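Local coordinates for protein 4'-phospho-dehydrooxetanocin synthase (Bacillus megaterium, PDB 5UL3) that catalyses the oxidative ring contraction of dAMP to an oxetane aldehyde in oxetanocin A biosynthesis, using cobalamin, a [4Fe-4S] cluster and S-adenosylmethionine, at residues K444-G449 against G472-D477; F476-K481 against Y581-V586; H638-Y643 against T691-I696. All blocks are in the same frame, centred on the assembly; numbering follows the deposited sequence. Where two conformers were deposited one is given.

Contact 1. Residues K444-G449 against G472-D477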
loop_
_atom_site.group_PDB
_atom_site.type_symbol
_atom_site.label_atom_id
_atom_site.label_comp_id
_atom_site.label_asym_id
_atom_site.label_seq_id
_atom_site.Cartn_x
_atom_site.Cartn_y
_atom_site.Cartn_z
ATOM N N LYS A 444 20.317 10.384 10.185
ATOM C CA LYS A 444 21.122 10.835 9.061
ATOM C C LYS A 444 21.553 9.662 8.177
ATOM O O LYS A 444 21.565 9.789 6.944
ATOM C CB LYS A 444 22.332 11.626 9.584
ATOM C CG LYS A 444 23.089 12.363 8.505
ATOM C CD LYS A 444 24.214 13.179 9.129
ATOM C CE LYS A 444 25.452 13.199 8.247
ATOM N NZ LYS A 444 26.653 13.612 9.030
ATOM N N ARG A 445 21.935 8.526 8.780
ATOM C CA ARG A 445 22.243 7.336 7.987
ATOM C C ARG A 445 21.024 6.891 7.188
ATOM O O ARG A 445 21.166 6.345 6.090
ATOM C CB ARG A 445 22.681 6.172 8.873
ATOM C CG ARG A 445 24.056 6.299 9.524
ATOM C CD ARG A 445 24.552 4.918 9.922
ATOM N NE ARG A 445 23.739 4.250 10.951
ATOM C CZ ARG A 445 23.725 4.583 12.238
ATOM N NH1 ARG A 445 24.468 5.597 12.692
ATOM N NH2 ARG A 445 22.970 3.899 13.083
ATOM N N TYR A 446 19.832 7.118 7.732
ATOM C CA TYR A 446 18.572 6.807 7.058
ATOM C C TYR A 446 18.172 7.864 6.032
ATOM O O TYR A 446 17.183 7.669 5.313
ATOM C CB TYR A 446 17.462 6.640 8.109
ATOM C CG TYR A 446 17.545 5.373 8.938
ATOM C CD1 TYR A 446 18.526 4.409 8.706
ATOM C CD2 TYR A 446 16.613 5.124 9.941
ATOM C CE1 TYR A 446 18.582 3.251 9.461
ATOM C CE2 TYR A 446 16.671 3.984 10.712
ATOM C CZ TYR A 446 17.640 3.038 10.464
ATOM O OH TYR A 446 17.663 1.894 11.222
ATOM N N GLY A 447 18.920 8.962 5.930
ATOM C CA GLY A 447 18.580 10.025 5.004
ATOM C C GLY A 447 17.242 10.680 5.266
ATOM O O GLY A 447 16.646 11.237 4.335
ATOM N N LYS A 448 16.771 10.659 6.518
ATOM C CA LYS A 448 15.430 11.143 6.839
ATOM C C LYS A 448 15.344 12.661 6.891
ATOM O O LYS A 448 14.253 13.214 6.703
ATOM C CB LYS A 448 14.953 10.566 8.183
ATOM C CG LYS A 448 14.737 9.056 8.221
ATOM C CD LYS A 448 13.664 8.594 7.230
ATOM C CE LYS A 448 12.335 9.296 7.446
ATOM N NZ LYS A 448 11.248 8.625 6.666
ATOM N N GLY A 449 16.459 13.352 7.140
ATOM C CA GLY A 449 16.449 14.802 7.172
ATOM C C GLY A 449 15.862 15.413 8.429
ATOM O O GLY A 449 15.788 16.645 8.526
ATOM N N GLY A 472 6.580 3.971 11.873
ATOM C CA GLY A 472 7.631 3.033 11.543
ATOM C C GLY A 472 8.862 3.306 12.392
ATOM O O GLY A 472 9.156 4.444 12.755
ATOM N N PHE A 473 9.560 2.237 12.761
ATOM C CA PHE A 473 10.756 2.395 13.587
ATOM C C PHE A 473 11.710 1.261 13.264
ATOM O O PHE A 473 11.360 0.092 13.423
ATOM C CB PHE A 473 10.417 2.407 15.084
ATOM C CG PHE A 473 11.465 3.110 15.926
ATOM C CD1 PHE A 473 12.542 2.412 16.441
ATOM C CD2 PHE A 473 11.373 4.474 16.169
ATOM C CE1 PHE A 473 13.522 3.076 17.197
ATOM C CE2 PHE A 473 12.337 5.139 16.927
ATOM C CZ PHE A 473 13.403 4.429 17.445
ATOM N N ILE A 474 12.903 1.605 12.778
ATOM C CA ILE A 474 13.877 0.587 12.425
ATOM C C ILE A 474 15.003 0.679 13.447
ATOM O O ILE A 474 15.919 1.484 13.280
ATOM C CB ILE A 474 14.406 0.790 10.997
ATOM C CG1 ILE A 474 13.240 0.945 10.006
ATOM C CG2 ILE A 474 15.257 -0.379 10.587
ATOM C CD1 ILE A 474 13.687 1.560 8.665
ATOM N N MET A 475 14.910 -0.128 14.503
ATOM C CA MET A 475 15.824 -0.028 15.643
ATOM C C MET A 475 17.265 -0.323 15.232
ATOM O O MET A 475 18.181 0.443 15.549
ATOM C CB MET A 475 15.363 -0.994 16.740
ATOM C CG MET A 475 16.356 -1.162 17.926
ATOM S SD MET A 475 16.490 0.363 18.876
ATOM C CE MET A 475 14.876 0.398 19.676
ATOM N N PHE A 476 17.476 -1.422 14.520
ATOM C CA PHE A 476 18.801 -1.919 14.168
ATOM C C PHE A 476 19.116 -1.634 12.703
ATOM O O PHE A 476 18.266 -1.820 11.829
ATOM C CB PHE A 476 18.880 -3.427 14.419
ATOM C CG PHE A 476 18.582 -3.832 15.842
ATOM C CD1 PHE A 476 19.544 -3.672 16.838
ATOM C CD2 PHE A 476 17.366 -4.409 16.177
ATOM C CE1 PHE A 476 19.291 -4.060 18.141
ATOM C CE2 PHE A 476 17.102 -4.798 17.492
ATOM C CZ PHE A 476 18.069 -4.629 18.473
ATOM N N ASP A 477 20.342 -1.184 12.421
ATOM C CA ASP A 477 20.783 -1.134 11.033
ATOM C C ASP A 477 22.251 -1.532 10.967
ATOM O O ASP A 477 23.007 -1.338 11.923
ATOM C CB ASP A 477 20.555 0.236 10.370
ATOM C CG ASP A 477 21.488 1.326 10.886
ATOM O OD1 ASP A 477 21.390 1.676 12.076
ATOM O OD2 ASP A 477 22.274 1.878 10.070
#
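Tyr446 reaches across from the end of helix 440-445 and places its ring between Ile474 and Asp477. Take the side chain outward from CB: with chi1 at -72°, CG lies opposite the carbonyl carbon and the ring heads for the chain that leaves strand 470-473. The first touches come at the far half of the ring. On one edge Tyr446 CE1 lies 3.7 Å from Asp477 CB; on the other Tyr446 CE2 lies 3.9 Å from Ile474 CB. At the tip, Tyr446 OH donates a hydrogen bond to Ile474 O, 2.7 Å away, approaching from above the carbonyl plane, while Ile474 CG2 closes in on the same OH at 3.4 Å.

All this belongs to the partial TIM barrel of the radical SAM domain, where 470-473 is the last strand in the sheet order, next to strand 432-436. Gly447 ends helix 440-445 in a Schellman motif, its positive phi turning the chain just beyond the tyrosine. Ile474 also packs on Glu436, which binds S-adenosylmethionine, and Lys448 NZ is hydrogen-bonded to Gly434 O of the neighbouring strand.

Beside the tyrosine, Arg445 takes the Asp477 carboxylate side-on: NE binds OD2 of Asp477 at 2.9 Å, and Arg445 NH2 binds OD1 of Asp477 at 2.9 Å. Both bonds are nearly straight and both use syn lone pairs, the two flat groups being only 6° from coplanar. Chi1 of Asp477, 71°, puts CG between backbone N and carbonyl carbon, turning the carboxylate toward the arginine. The buried acid has further bonds from Tyr552 OH to OD2 and Gln442 NE2 to OD1, which probably help it stay ionised, while Asn485 OD1 accepts another bond from Arg445 NH2.

Contact 2. Residues F476-K481 against Y581-V586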
loop_
_atom_site.group_PDB
_atom_site.type_symbol
_atom_site.label_atom_id
_atom_site.label_comp_id
_atom_site.label_asym_id
_atom_site.label_seq_id
_atom_site.Cartn_x
_atom_site.Cartn_y
_atom_site.Cartn_z
ATOM N N PHE A 476 17.476 -1.422 14.520
ATOM C CA PHE A 476 18.801 -1.919 14.168
ATOM C C PHE A 476 19.116 -1.634 12.703
ATOM O O PHE A 476 18.266 -1.820 11.829
ATOM C CB PHE A 476 18.880 -3.427 14.419
ATOM C CG PHE A 476 18.582 -3.832 15.842
ATOM C CD1 PHE A 476 19.544 -3.672 16.838
ATOM C CD2 PHE A 476 17.366 -4.409 16.177
ATOM C CE1 PHE A 476 19.291 -4.060 18.141
ATOM C CE2 PHE A 476 17.102 -4.798 17.492
ATOM C CZ PHE A 476 18.069 -4.629 18.473
ATOM N N ASP A 477 20.342 -1.184 12.421
ATOM C CA ASP A 477 20.783 -1.134 11.033
ATOM C C ASP A 477 22.251 -1.532 10.967
ATOM O O ASP A 477 23.007 -1.338 11.923
ATOM C CB ASP A 477 20.555 0.236 10.370
ATOM C CG ASP A 477 21.488 1.326 10.886
ATOM O OD1 ASP A 477 21.390 1.676 12.076
ATOM O OD2 ASP A 477 22.274 1.878 10.070
ATOM N N GLN A 478 22.633 -2.092 9.818
ATOM C CA GLN A 478 23.872 -2.851 9.714
ATOM C C GLN A 478 25.112 -1.974 9.822
ATOM O O GLN A 478 26.174 -2.474 10.209
ATOM C CB GLN A 478 23.888 -3.636 8.396
ATOM C CG GLN A 478 22.924 -4.834 8.358
ATOM C CD GLN A 478 21.502 -4.473 7.926
ATOM O OE1 GLN A 478 21.142 -3.298 7.810
ATOM N NE2 GLN A 478 20.698 -5.496 7.669
ATOM N N LEU A 479 25.010 -0.685 9.518
ATOM C CA LEU A 479 26.179 0.181 9.591
ATOM C C LEU A 479 26.350 0.836 10.955
ATOM O O LEU A 479 27.287 1.622 11.130
ATOM C CB LEU A 479 26.111 1.257 8.499
ATOM C CG LEU A 479 26.073 0.671 7.084
ATOM C CD1 LEU A 479 26.036 1.751 6.007
ATOM C CD2 LEU A 479 27.267 -0.259 6.879
ATOM N N MET A 480 25.490 0.522 11.924
ATOM C CA MET A 480 25.588 1.117 13.250
ATOM C C MET A 480 26.813 0.580 13.983
ATOM O O MET A 480 27.027 -0.634 14.052
ATOM C CB MET A 480 24.337 0.811 14.077
ATOM C CG MET A 480 24.300 1.524 15.442
ATOM S SD MET A 480 22.950 0.905 16.478
ATOM C CE MET A 480 21.512 1.405 15.494
ATOM N N LYS A 481 27.591 1.487 14.557
ATOM C CA LYS A 481 28.791 1.145 15.312
ATOM C C LYS A 481 28.570 1.510 16.770
ATOM O O LYS A 481 28.268 2.668 17.084
ATOM C CB LYS A 481 30.013 1.870 14.745
ATOM C CG LYS A 481 30.453 1.332 13.395
ATOM C CD LYS A 481 31.773 1.936 12.934
ATOM C CE LYS A 481 32.249 1.249 11.664
ATOM N NZ LYS A 481 33.513 1.846 11.155
ATOM N N TYR A 581 18.711 -7.577 -0.334
ATOM C CA TYR A 581 19.950 -8.231 0.041
ATOM C C TYR A 581 19.812 -8.838 1.428
ATOM O O TYR A 581 18.994 -8.397 2.240
ATOM C CB TYR A 581 21.111 -7.236 0.044
ATOM C CG TYR A 581 21.433 -6.599 -1.283
ATOM C CD1 TYR A 581 22.250 -7.244 -2.206
ATOM C CD2 TYR A 581 20.950 -5.334 -1.607
ATOM C CE1 TYR A 581 22.564 -6.662 -3.418
ATOM C CE2 TYR A 581 21.260 -4.742 -2.824
ATOM C CZ TYR A 581 22.072 -5.411 -3.722
ATOM O OH TYR A 581 22.390 -4.830 -4.930
ATOM N N ALA A 582 20.613 -9.866 1.684
ATOM C CA ALA A 582 20.811 -10.396 3.026
ATOM C C ALA A 582 22.173 -9.898 3.501
ATOM O O ALA A 582 23.190 -10.172 2.859
ATOM C CB ALA A 582 20.732 -11.920 3.029
ATOM N N THR A 583 22.183 -9.136 4.595
ATOM C CA THR A 583 23.336 -8.327 4.981
ATOM C C THR A 583 23.666 -8.520 6.453
ATOM O O THR A 583 22.772 -8.466 7.306
ATOM C CB THR A 583 23.070 -6.834 4.720
ATOM O OG1 THR A 583 22.494 -6.662 3.415
ATOM C CG2 THR A 583 24.366 -6.014 4.826
ATOM N N SER A 584 24.949 -8.727 6.749
ATOM C CA SER A 584 25.422 -8.827 8.122
ATOM C C SER A 584 25.763 -7.442 8.667
ATOM O O SER A 584 25.885 -6.465 7.926
ATOM C CB SER A 584 26.640 -9.748 8.212
ATOM O OG SER A 584 26.334 -11.061 7.776
ATOM N N PHE A 585 25.918 -7.367 9.987
ATOM C CA PHE A 585 26.199 -6.108 10.666
ATOM C C PHE A 585 27.701 -5.889 10.779
ATOM O O PHE A 585 28.448 -6.821 11.078
ATOM C CB PHE A 585 25.586 -6.102 12.069
ATOM C CG PHE A 585 24.084 -5.953 12.082
ATOM C CD1 PHE A 585 23.264 -6.957 11.588
ATOM C CD2 PHE A 585 23.504 -4.820 12.611
ATOM C CE1 PHE A 585 21.877 -6.820 11.601
ATOM C CE2 PHE A 585 22.120 -4.660 12.625
ATOM C CZ PHE A 585 21.305 -5.673 12.120
ATOM N N VAL A 586 28.127 -4.640 10.568
ATOM C CA VAL A 586 29.541 -4.304 10.692
ATOM C C VAL A 586 29.990 -4.383 12.148
ATOM O O VAL A 586 31.169 -4.646 12.427
ATOM C CB VAL A 586 29.821 -2.919 10.079
ATOM C CG1 VAL A 586 29.319 -1.798 10.990
ATOM C CG2 VAL A 586 31.312 -2.758 9.797
#
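The Phe585 ring carries the middle of this contact, with Gln478 laid over one face and Phe476 at its edge. Gln478 CG sits almost straight above the ring centre, 3.9 Å from the centroid and 11° off the normal, a CH-pi contact; CA of the same glutamine lies over that face nearer the rim, 3.5 Å from Phe585 CD2. At the ring edge, near its plane, Phe476 CB meets Phe585 CE2 at 3.9 Å, whereas the Phe476 ring itself leads away to pack on helix 588-617. Ser594 of that helix touches Phe585 as well.

The other flat group is the Gln478 amide. A bend at chi2 (86°) swings it past the ring toward Thr583, and Gln478 NE2 lies 4.0 Å from Thr583 CB. The amide's firm partner is Met544 O, which accepts a hydrogen bond from NE2. Ser584 O, by contrast, is covered by Gln478 CG at 3.4 Å and finds no polar partner in the model.

The backbones join through one hydrogen bond, Val586 N to Gln478 O, 2.9 Å long, nearly linear and in the carbonyl plane. Val586 CG1 also presses on Gln478 O, at 3.3 Å, and goes on to meet Leu479 CA and Lys481 CG. Lys481 sends its NZ further, to a salt bridge with Glu563, whose side chain Val586 touches too.

Asp477 to Met480 forms a type I beta turn, closed by Met480 N bonding to Asp477 O. What results is a loop-to-loop junction: a turn in the connection between the last strand of the radical SAM sheet and helix 484-493, tied to the chain leading into the long helix 588-617.

Contact 3. Residues H638-Y643 against T691-I696. With EDO (1,2-ethanediol), chain H.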
loop_
_atom_site.group_PDB
_atom_site.type_symbol
_atom_site.label_atom_id
_atom_site.label_comp_id
_atom_site.label_asym_id
_atom_site.label_seq_id
_atom_site.Cartn_x
_atom_site.Cartn_y
_atom_site.Cartn_z
ATOM N N HIS A 638 9.922 -4.205 24.666
ATOM C CA HIS A 638 10.741 -2.996 24.671
ATOM C C HIS A 638 11.860 -3.105 25.699
ATOM O O HIS A 638 13.028 -2.813 25.409
ATOM C CB HIS A 638 9.903 -1.754 24.964
ATOM C CG HIS A 638 10.745 -0.537 25.195
ATOM N ND1 HIS A 638 11.245 0.220 24.157
ATOM C CD2 HIS A 638 11.237 0.010 26.332
ATOM C CE1 HIS A 638 11.990 1.199 24.648
ATOM N NE2 HIS A 638 12.004 1.091 25.966
ATOM N N PHE A 639 11.521 -3.504 26.917
ATOM C CA PHE A 639 12.539 -3.475 27.951
ATOM C C PHE A 639 13.480 -4.664 27.875
ATOM O O PHE A 639 14.533 -4.639 28.524
ATOM C CB PHE A 639 11.880 -3.348 29.321
ATOM C CG PHE A 639 11.353 -1.974 29.582
ATOM C CD1 PHE A 639 12.229 -0.912 29.762
ATOM C CD2 PHE A 639 9.994 -1.725 29.598
ATOM C CE1 PHE A 639 11.752 0.383 29.978
ATOM C CE2 PHE A 639 9.511 -0.439 29.800
ATOM C CZ PHE A 639 10.385 0.616 29.992
ATOM N N LEU A 640 13.154 -5.672 27.065
ATOM C CA LEU A 640 14.142 -6.687 26.722
ATOM C C LEU A 640 15.398 -6.049 26.146
ATOM O O LEU A 640 16.517 -6.339 26.587
ATOM C CB LEU A 640 13.567 -7.679 25.720
ATOM C CG LEU A 640 14.642 -8.492 24.999
ATOM C CD1 LEU A 640 15.288 -9.561 25.942
ATOM C CD2 LEU A 640 14.090 -9.131 23.733
ATOM N N LEU A 641 15.232 -5.185 25.137
ATOM C CA LEU A 641 16.399 -4.558 24.528
ATOM C C LEU A 641 17.118 -3.643 25.513
ATOM O O LEU A 641 18.355 -3.589 25.529
ATOM C CB LEU A 641 16.002 -3.786 23.272
ATOM C CG LEU A 641 17.191 -3.186 22.533
ATOM C CD1 LEU A 641 18.244 -4.260 22.300
ATOM C CD2 LEU A 641 16.721 -2.587 21.203
ATOM N N LYS A 642 16.368 -2.911 26.340
ATOM C CA LYS A 642 17.017 -2.081 27.347
ATOM C C LYS A 642 17.820 -2.945 28.313
ATOM O O LYS A 642 18.936 -2.582 28.706
ATOM C CB LYS A 642 15.979 -1.242 28.092
ATOM C CG LYS A 642 16.576 -0.137 28.940
ATOM C CD LYS A 642 15.492 0.719 29.571
ATOM C CE LYS A 642 16.015 2.101 29.965
ATOM N NZ LYS A 642 16.325 3.043 28.822
ATOM N N TYR A 643 17.292 -4.124 28.639
ATOM C CA TYR A 643 17.984 -5.062 29.516
ATOM C C TYR A 643 19.236 -5.629 28.853
ATOM O O TYR A 643 20.286 -5.746 29.500
ATOM C CB TYR A 643 17.013 -6.170 29.905
ATOM C CG TYR A 643 17.533 -7.198 30.883
ATOM C CD1 TYR A 643 17.799 -6.860 32.200
ATOM C CD2 TYR A 643 17.709 -8.513 30.493
ATOM C CE1 TYR A 643 18.257 -7.815 33.107
ATOM C CE2 TYR A 643 18.159 -9.478 31.394
ATOM C CZ TYR A 643 18.434 -9.121 32.691
ATOM O OH TYR A 643 18.888 -10.083 33.568
ATOM N N THR A 691 17.279 -15.510 27.969
ATOM C CA THR A 691 16.599 -16.560 28.725
ATOM C C THR A 691 16.119 -16.035 30.071
ATOM O O THR A 691 15.022 -16.378 30.535
ATOM C CB THR A 691 17.531 -17.763 28.925
ATOM O OG1 THR A 691 17.797 -18.391 27.669
ATOM C CG2 THR A 691 16.902 -18.777 29.865
ATOM N N ASN A 692 16.925 -15.180 30.702
ATOM C CA ASN A 692 16.553 -14.616 31.993
ATOM C C ASN A 692 15.366 -13.677 31.849
ATOM O O ASN A 692 14.419 -13.725 32.639
ATOM C CB ASN A 692 17.749 -13.884 32.602
ATOM C CG ASN A 692 17.744 -13.926 34.111
ATOM O OD1 ASN A 692 17.834 -12.892 34.777
ATOM N ND2 ASN A 692 17.619 -15.128 34.662
ATOM N N TRP A 693 15.407 -12.805 30.841
ATOM C CA TRP A 693 14.298 -11.889 30.617
ATOM C C TRP A 693 13.023 -12.637 30.244
ATOM O O TRP A 693 11.922 -12.194 30.579
ATOM C CB TRP A 693 14.668 -10.896 29.518
ATOM C CG TRP A 693 13.768 -9.723 29.488
ATOM C CD1 TRP A 693 12.756 -9.476 28.590
ATOM C CD2 TRP A 693 13.767 -8.631 30.406
ATOM N NE1 TRP A 693 12.144 -8.281 28.896
ATOM C CE2 TRP A 693 12.750 -7.742 30.000
ATOM C CE3 TRP A 693 14.539 -8.310 31.529
ATOM C CZ2 TRP A 693 12.477 -6.565 30.683
ATOM C CZ3 TRP A 693 14.271 -7.142 32.204
ATOM C CH2 TRP A 693 13.250 -6.276 31.778
ATOM N N GLN A 694 13.156 -13.771 29.559
ATOM C CA GLN A 694 11.996 -14.557 29.156
ATOM C C GLN A 694 11.165 -15.012 30.352
ATOM O O GLN A 694 9.971 -15.283 30.197
ATOM C CB GLN A 694 12.452 -15.759 28.328
ATOM C CG GLN A 694 11.311 -16.638 27.815
ATOM C CD GLN A 694 11.789 -17.783 26.950
ATOM O OE1 GLN A 694 12.571 -18.623 27.394
ATOM N NE2 GLN A 694 11.320 -17.829 25.703
ATOM N N LEU A 695 11.766 -15.088 31.545
ATOM C CA LEU A 695 10.990 -15.390 32.746
ATOM C C LEU A 695 9.907 -14.347 33.000
ATOM O O LEU A 695 8.891 -14.648 33.637
ATOM C CB LEU A 695 11.925 -15.489 33.957
ATOM C CG LEU A 695 12.958 -16.611 33.883
ATOM C CD1 LEU A 695 13.958 -16.449 35.028
ATOM C CD2 LEU A 695 12.265 -17.973 33.961
ATOM N N ILE A 696 10.093 -13.118 32.515
ATOM C CA ILE A 696 9.037 -12.121 32.664
ATOM C C ILE A 696 7.902 -12.408 31.692
ATOM O O ILE A 696 6.725 -12.263 32.034
ATOM C CB ILE A 696 9.589 -10.699 32.473
ATOM C CG1 ILE A 696 10.788 -10.470 33.395
ATOM C CG2 ILE A 696 8.504 -9.679 32.769
ATOM C CD1 ILE A 696 11.517 -9.205 33.079
HETATM C C1 EDO H . 11.305 -0.778 20.748
HETATM O O1 EDO H . 10.482 0.000 21.627
HETATM C C2 EDO H . 10.914 -0.407 19.316
HETATM O O2 EDO H . 11.785 -1.086 18.419
#
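In the C-terminal helix bundle, helices 620-648 and 683-709 run roughly antiparallel, and here Trp693 of the second lies flat against Phe639, Leu640 and Tyr643 of the first. The short segments have axes 10.5 Å apart at closest approach, with 150° between their directions; the indole lies between them.

Trp693 CG stands opposite its backbone N (chi1 -164°), which carries the ring across to the partner helix. One face of the indole receives that helix in steps. Leu640 CA sits over the five-membered ring, 3.6 Å from its centroid, while Tyr643 CB lies over the six-membered ring, 3.9 Å from that centroid; both are CH-pi contacts. Phe639 O lies over the same face toward its rim, and Phe639 CB comes in obliquely beside it, 3.5 Å from Trp693 CZ2. Leu640 CB, over the same face at the pyrrole end, comes to 3.5 Å from Trp693 CD1. Ile696 CD1, one turn along the tryptophan's own helix, covers the opposite face, so the indole is sandwiched. Its NE1 is satisfied by Ile636 O, which helps to fix the rotation of the ring; Leu640 N, though close to NE1, is another donor and makes no bond with it.

Tyr643 adds an offset stack on the six-membered ring, with centroids 4.6 Å apart and planes tilted by 30°, its CG just 3.3 Å from Trp693 CE3. Beyond the stack, Tyr643 OH lies 3.2 Å from Asn692 OD1.

His638 points away from the interface: ND1 is hydrogen-bonded to O1 of an ethanediol, probably from the crystallisation liquor, and NE2 to Glu494. Buried aromatic and aliphatic groups gathered about one tryptophan make this an interhelical core of an antiparallel helix pair.

Contacts 1 and 2 follow each other along the chain, sharing Phe476 and Asp477, and their centres are 12 Å apart; Met480 CB of contact 2 lies 3.5 Å from Arg445 NH2 of contact 1. Contact 3 is more remote, about 24 Å from contact 1 and 23 Å from contact 2, centre to centre. Leu641 still bridges the distance: its CD2 is 3.6 Å from Met475 CG and 3.7 Å from Phe476 CZ, joining the helix bundle to the barrel. The side chain of Ile474 in contact 1 is about 8 Å from the iron-sulfur cluster, that of Gln478 in contact 2 about 12 Å from cobalamin, whereas contact 3 lies away from both cofactors.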